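Local coordinates for extracellular invertase (Aspergillus kawachii, PDB 5XH8), which probably hydrolyses sucrose as a family 32 beta-fructofuranosidase and, with high transfructosylation activity, passes fructosyl groups to other sugars, at residues T179-L183 / L184-N188; K324-P327 / S328-P332. One frame throughout, in Å; residues are numbered along the deposited sequence.

Contact 1 of 2, residues T179-L183 / L184-N188; sequences TLDSL and LHSKN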
ATOM      1  N   THR A 179       3.775 -19.334 -25.239  1.00 33.59           N
ATOM      2  CA  THR A 179       4.367 -18.407 -26.187  1.00 35.23           C
ATOM      3  C   THR A 179       5.089 -17.298 -25.442  1.00 39.47           C
ATOM      4  O   THR A 179       6.250 -17.003 -25.751  1.00 40.35           O
ATOM      5  CB  THR A 179       3.339 -17.813 -27.157  1.00 37.83           C
ATOM      6  OG1 THR A 179       2.608 -18.878 -27.755  1.00 40.47           O
ATOM      7  CG2 THR A 179       3.998 -16.979 -28.250  1.00 37.29           C
ATOM      8  N   LEU A 180       4.419 -16.703 -24.446  1.00 35.59           N
ATOM      9  CA  LEU A 180       5.082 -15.754 -23.552  1.00 34.38           C
ATOM     10  C   LEU A 180       6.253 -16.398 -22.807  1.00 31.30           C
ATOM     11  O   LEU A 180       7.291 -15.757 -22.648  1.00 31.47           O
ATOM     12  CB  LEU A 180       4.097 -15.129 -22.542  1.00 35.94           C
ATOM     13  CG  LEU A 180       2.968 -14.242 -23.068  1.00 36.47           C
ATOM     14  CD1 LEU A 180       2.217 -13.593 -21.910  1.00 37.66           C
ATOM     15  CD2 LEU A 180       3.485 -13.164 -24.011  1.00 37.33           C
ATOM     16  N   ASP A 181       6.102 -17.635 -22.339  1.00 31.07           N
ATOM     17  CA  ASP A 181       7.217 -18.297 -21.626  1.00 32.78           C
ATOM     18  C   ASP A 181       8.473 -18.341 -22.520  1.00 35.49           C
ATOM     19  O   ASP A 181       9.572 -17.960 -22.086  1.00 35.70           O
ATOM     20  CB  ASP A 181       6.880 -19.720 -21.191  1.00 31.51           C
ATOM     21  CG  ASP A 181       5.790 -19.795 -20.127  1.00 32.77           C
ATOM     22  OD1 ASP A 181       5.468 -18.774 -19.456  1.00 31.35           O
ATOM     23  OD2 ASP A 181       5.294 -20.926 -19.939  1.00 29.99           O
ATOM     24  N   SER A 182       8.284 -18.776 -23.767  1.00 36.30           N
ATOM     25  CA  SER A 182       9.379 -18.852 -24.736  1.00 38.72           C
ATOM     26  C   SER A 182      10.002 -17.485 -25.014  1.00 38.29           C
ATOM     27  O   SER A 182      11.224 -17.338 -24.916  1.00 39.19           O
ATOM     28  CB  SER A 182       8.914 -19.517 -26.033  1.00 40.00           C
ATOM     29  OG  SER A 182       9.830 -19.222 -27.067  1.00 48.43           O
ATOM     30  N   LEU A 183       9.180 -16.483 -25.323  1.00 37.71           N
ATOM     31  CA  LEU A 183       9.687 -15.150 -25.636  1.00 37.61           C
ATOM     32  C   LEU A 183      10.406 -14.458 -24.466  1.00 41.40           C
ATOM     33  O   LEU A 183      11.356 -13.690 -24.692  1.00 37.33           O
ATOM     34  CB  LEU A 183       8.559 -14.232 -26.091  1.00 42.07           C
ATOM     35  CG  LEU A 183       8.031 -14.343 -27.515  1.00 43.27           C
ATOM     36  CD1 LEU A 183       6.771 -13.498 -27.623  1.00 44.10           C
ATOM     37  CD2 LEU A 183       9.059 -13.878 -28.540  1.00 42.96           C
ATOM     38  N   LEU A 184       9.949 -14.720 -23.235  1.00 38.83           N
ATOM     39  CA  LEU A 184      10.486 -14.054 -22.033  1.00 40.19           C
ATOM     40  C   LEU A 184      11.447 -14.927 -21.219  1.00 40.22           C
ATOM     41  O   LEU A 184      11.920 -14.504 -20.177  1.00 38.79           O
ATOM     42  CB  LEU A 184       9.324 -13.616 -21.138  1.00 40.32           C
ATOM     43  CG  LEU A 184       8.406 -12.563 -21.777  1.00 39.79           C
ATOM     44  CD1 LEU A 184       7.080 -12.484 -21.042  1.00 39.23           C
ATOM     45  CD2 LEU A 184       9.086 -11.201 -21.818  1.00 42.33           C
ATOM     46  N   HIS A 185      11.722 -16.141 -21.694  1.00 41.59           N
ATOM     47  CA  HIS A 185      12.501 -17.134 -20.953  1.00 42.28           C
ATOM     48  C   HIS A 185      11.957 -17.340 -19.535  1.00 40.90           C
ATOM     49  O   HIS A 185      12.721 -17.497 -18.583  1.00 37.01           O
ATOM     50  CB  HIS A 185      13.999 -16.762 -20.966  1.00 46.83           C
ATOM     51  CG  HIS A 185      14.534 -16.542 -22.346  1.00 50.77           C
ATOM     52  ND1 HIS A 185      14.676 -15.286 -22.896  1.00 53.01           N
ATOM     53  CD2 HIS A 185      14.896 -17.419 -23.310  1.00 53.68           C
ATOM     54  CE1 HIS A 185      15.124 -15.397 -24.133  1.00 53.77           C
ATOM     55  NE2 HIS A 185      15.271 -16.681 -24.407  1.00 55.89           N
ATOM     56  N   SER A 186      10.625 -17.366 -19.401  1.00 37.61           N
ATOM     57  CA  SER A 186      10.007 -17.554 -18.085  1.00 35.50           C
ATOM     58  C   SER A 186      10.083 -19.018 -17.790  1.00 35.78           C
ATOM     59  O   SER A 186      10.110 -19.827 -18.719  1.00 36.35           O
ATOM     60  CB  SER A 186       8.523 -17.131 -18.073  1.00 32.71           C
ATOM     61  OG  SER A 186       8.343 -15.848 -18.632  1.00 30.46           O
ATOM     62  N   LYS A 187      10.049 -19.386 -16.518  1.00 36.23           N
ATOM     63  CA  LYS A 187       9.842 -20.792 -16.194  1.00 40.49           C
ATOM     64  C   LYS A 187       8.522 -21.287 -16.806  1.00 41.33           C
ATOM     65  O   LYS A 187       7.542 -20.508 -16.931  1.00 34.41           O
ATOM     66  CB  LYS A 187       9.851 -20.992 -14.690  1.00 46.58           C
ATOM     67  CG  LYS A 187      11.231 -20.764 -14.102  1.00 52.59           C
ATOM     68  CD  LYS A 187      11.182 -20.532 -12.608  1.00 58.57           C
ATOM     69  CE  LYS A 187      12.571 -20.225 -12.077  1.00 62.31           C
ATOM     70  NZ  LYS A 187      12.587 -20.422 -10.607  1.00 66.88           N
ATOM     71  N   ASN A 188       8.504 -22.565 -17.189  1.00 39.96           N
ATOM     72  CA  ASN A 188       7.351 -23.165 -17.861  1.00 43.21           C
ATOM     73  C   ASN A 188       6.119 -23.082 -16.983  1.00 39.18           C
ATOM     74  O   ASN A 188       6.182 -23.439 -15.818  1.00 34.49           O
ATOM     75  CB  ASN A 188       7.583 -24.651 -18.187  1.00 46.77           C
ATOM     76  CG  ASN A 188       8.628 -24.859 -19.254  1.00 54.83           C
ATOM     77  OD1 ASN A 188       9.499 -25.715 -19.116  1.00 60.12           O
ATOM     78  ND2 ASN A 188       8.565 -24.065 -20.324  1.00 57.60           N
TER
HETATM   79  O   HOH W   1       6.164 -23.194 -21.236  1.00 40.26           O
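A Schellman motif ends the short helix 178-184, which lies in the connection between strands 166-176 and 191-199, neighbours in a four-stranded antiparallel sheet of the beta-propeller. Leu184 N still makes a helical bond to Leu180 O (2.9 Å), but His185 takes a positive phi (52°) and swings the chain round. Asp181 O then accepts from Ser186 N at 2.9 Å, a bond that spans the end of the helix, while His185 N reaches Ser182 O by a weak bond. That same Ser182 oxygen lies over one face of the His185 imidazole, offset toward its rim. Leu184 suits the inner side of the turn: its CD1 lies 4.3 Å from Leu180 CB, and both leucines pack on Val302 and Tyr192 of the sheets beneath. Asp181 works on the polar side. With CG beside its own backbone N (chi1 -66°), the carboxylate extends along the departing chain; OD1 lies 3.7 Å from Ser186 CB and is bonded to the Tyr192 hydroxyl, which also bonds Ser186 OG. OD2 accepts from Asn189 N, so one carboxylate oxygen ties to strand 191-199 and the other to the loop. A water adds a further link, donating to Asp181 OD2 (2.8 Å) and accepting from Asn188 ND2 (2.7 Å).

Contact 2 of 2, residues K324-P327 / S328-P332; sequences KVLP and STSLP
Leu326 lays its CD1 methyl against the side chain of Ser330, 3.6 Å from Ser330 CB and 3.3 Å from Ser330 OG. The leucine comes from the end of strand 318-326; CG stands opposite the backbone N (chi1 177°), carrying the branch toward Ser330, and the side chain also packs on Leu73 and Ile343. Between the two residues the chain folds through a type I beta turn from Pro327 to Ser330. Its closing bond runs from Ser330 N to Pro327 O at 2.8 Å, nearly straight at 164°. Proline fits the first position, since the turn uses its carbonyl and asks for no N-H. Within the turn, Thr329 OG1 approaches the pyrrolidine ring, 3.6 Å from Pro327 CB, the two side chains crossing at about a right angle. Ser330 is the N-cap of helix 331-336, and its hydroxyl is bonded to Ser333 OG inside the first turn. Serine is small enough to sit against Leu326 while keeping that bond, so one buried residue closes the beta turn through its backbone and, as N-cap, ties its side chain to the first turn of the helix.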
ATOM      1  N   LYS A 324     -12.895 -17.739 -18.738  1.00 24.95           N
ATOM      2  CA  LYS A 324     -11.929 -18.604 -18.100  1.00 25.21           C
ATOM      3  C   LYS A 324     -11.752 -19.855 -18.933  1.00 26.29           C
ATOM      4  O   LYS A 324     -12.704 -20.340 -19.541  1.00 25.83           O
ATOM      5  CB  LYS A 324     -12.420 -19.013 -16.708  1.00 24.42           C
ATOM      6  CG  LYS A 324     -11.378 -19.633 -15.791  1.00 24.49           C
ATOM      7  CD  LYS A 324     -10.299 -18.617 -15.396  1.00 24.36           C
ATOM      8  CE  LYS A 324      -9.403 -19.100 -14.248  1.00 24.56           C
ATOM      9  NZ  LYS A 324      -8.430 -18.016 -13.908  1.00 25.02           N
ATOM     10  N   VAL A 325     -10.543 -20.396 -18.890  1.00 27.15           N
ATOM     11  CA  VAL A 325     -10.246 -21.719 -19.410  1.00 26.81           C
ATOM     12  C   VAL A 325     -11.074 -22.740 -18.669  1.00 26.10           C
ATOM     13  O   VAL A 325     -11.121 -22.749 -17.434  1.00 26.76           O
ATOM     14  CB  VAL A 325      -8.743 -22.078 -19.228  1.00 29.61           C
ATOM     15  CG1 VAL A 325      -8.478 -23.534 -19.616  1.00 30.71           C
ATOM     16  CG2 VAL A 325      -7.910 -21.145 -20.084  1.00 31.20           C
ATOM     17  N   LEU A 326     -11.740 -23.601 -19.430  1.00 25.39           N
ATOM     18  CA  LEU A 326     -12.474 -24.742 -18.863  1.00 27.53           C
ATOM     19  C   LEU A 326     -11.862 -26.002 -19.469  1.00 28.11           C
ATOM     20  O   LEU A 326     -12.013 -26.235 -20.678  1.00 25.96           O
ATOM     21  CB  LEU A 326     -13.975 -24.644 -19.224  1.00 27.62           C
ATOM     22  CG  LEU A 326     -14.884 -25.787 -18.765  1.00 28.59           C
ATOM     23  CD1 LEU A 326     -14.973 -25.861 -17.240  1.00 27.93           C
ATOM     24  CD2 LEU A 326     -16.276 -25.668 -19.393  1.00 29.25           C
ATOM     25  N   PRO A 327     -11.150 -26.798 -18.658  1.00 30.14           N
ATOM     26  CA  PRO A 327     -10.485 -27.930 -19.298  1.00 32.46           C
ATOM     27  C   PRO A 327     -11.437 -29.075 -19.670  1.00 31.93           C
ATOM     28  O   PRO A 327     -12.490 -29.281 -19.033  1.00 31.44           O
ATOM     29  CB  PRO A 327      -9.448 -28.376 -18.252  1.00 30.96           C
ATOM     30  CG  PRO A 327     -10.006 -27.931 -16.963  1.00 32.83           C
ATOM     31  CD  PRO A 327     -10.773 -26.672 -17.240  1.00 31.19           C
ATOM     32  N   SER A 328     -11.007 -29.841 -20.663  1.00 30.97           N
ATOM     33  CA  SER A 328     -11.694 -31.072 -21.094  1.00 30.90           C
ATOM     34  C   SER A 328     -11.940 -32.048 -19.952  1.00 29.30           C
ATOM     35  O   SER A 328     -12.890 -32.808 -19.999  1.00 30.53           O
ATOM     36  CB  SER A 328     -10.880 -31.782 -22.191  1.00 31.53           C
ATOM     37  OG  SER A 328      -9.711 -32.371 -21.644  1.00 30.96           O
ATOM     38  N   THR A 329     -11.096 -32.004 -18.930  1.00 29.17           N
ATOM     39  CA  THR A 329     -11.248 -32.830 -17.742  1.00 28.86           C
ATOM     40  C   THR A 329     -12.298 -32.363 -16.748  1.00 28.63           C
ATOM     41  O   THR A 329     -12.576 -33.075 -15.776  1.00 28.36           O
ATOM     42  CB  THR A 329      -9.935 -32.884 -16.972  1.00 31.75           C
ATOM     43  OG1 THR A 329      -9.547 -31.551 -16.614  1.00 33.20           O
ATOM     44  CG2 THR A 329      -8.828 -33.554 -17.854  1.00 33.87           C
ATOM     45  N   SER A 330     -12.879 -31.183 -16.955  1.00 27.79           N
ATOM     46  CA  SER A 330     -13.934 -30.706 -16.052  1.00 28.29           C
ATOM     47  C   SER A 330     -15.158 -31.613 -16.042  1.00 29.09           C
ATOM     48  O   SER A 330     -15.372 -32.380 -16.982  1.00 27.95           O
ATOM     49  CB  SER A 330     -14.332 -29.259 -16.393  1.00 29.04           C
ATOM     50  OG  SER A 330     -15.124 -29.157 -17.564  1.00 27.25           O
ATOM     51  N   LEU A 331     -15.955 -31.536 -14.971  1.00 29.32           N
ATOM     52  CA  LEU A 331     -17.232 -32.228 -14.931  1.00 31.61           C
ATOM     53  C   LEU A 331     -18.129 -31.909 -16.136  1.00 32.51           C
ATOM     54  O   LEU A 331     -18.578 -32.834 -16.807  1.00 32.42           O
ATOM     55  CB  LEU A 331     -17.980 -31.987 -13.626  1.00 34.45           C
ATOM     56  CG  LEU A 331     -17.511 -32.780 -12.417  1.00 37.75           C
ATOM     57  CD1 LEU A 331     -18.274 -32.310 -11.179  1.00 36.86           C
ATOM     58  CD2 LEU A 331     -17.680 -34.290 -12.628  1.00 39.76           C
ATOM     59  N   PRO A 332     -18.374 -30.617 -16.447  1.00 32.91           N
ATOM     60  CA  PRO A 332     -19.200 -30.360 -17.648  1.00 31.78           C
ATOM     61  C   PRO A 332     -18.630 -30.953 -18.938  1.00 31.96           C
ATOM     62  O   PRO A 332     -19.370 -31.593 -19.719  1.00 30.30           O
ATOM     63  CB  PRO A 332     -19.236 -28.827 -17.771  1.00 33.15           C
ATOM     64  CG  PRO A 332     -18.804 -28.300 -16.447  1.00 33.99           C
ATOM     65  CD  PRO A 332     -18.036 -29.380 -15.722  1.00 33.44           C
TER

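Overall arrangement
Both contacts are local turns, set in series along the chain: contact 1 is complete well before contact 2 begins, and they neither nest nor cross. Coming from the N terminus, strand 166-176 leads into helix 178-184; contact 1 turns the chain out of that helix toward strand 191-199, and its apolar side rests also on strands 286-298 and 302-311 of the next sheet. Much later, strand 318-326 runs into contact 2, which delivers the chain to helix 331-336 before it returns along strand 341-348, antiparallel to 318-326; side chains of contact 2 also touch strand 37-47. The contacts therefore shape connections in separate sheets of the propeller, the centres of contacts 1 and 2 lying about 24 Å apart and their nearest atoms about 13 Å apart.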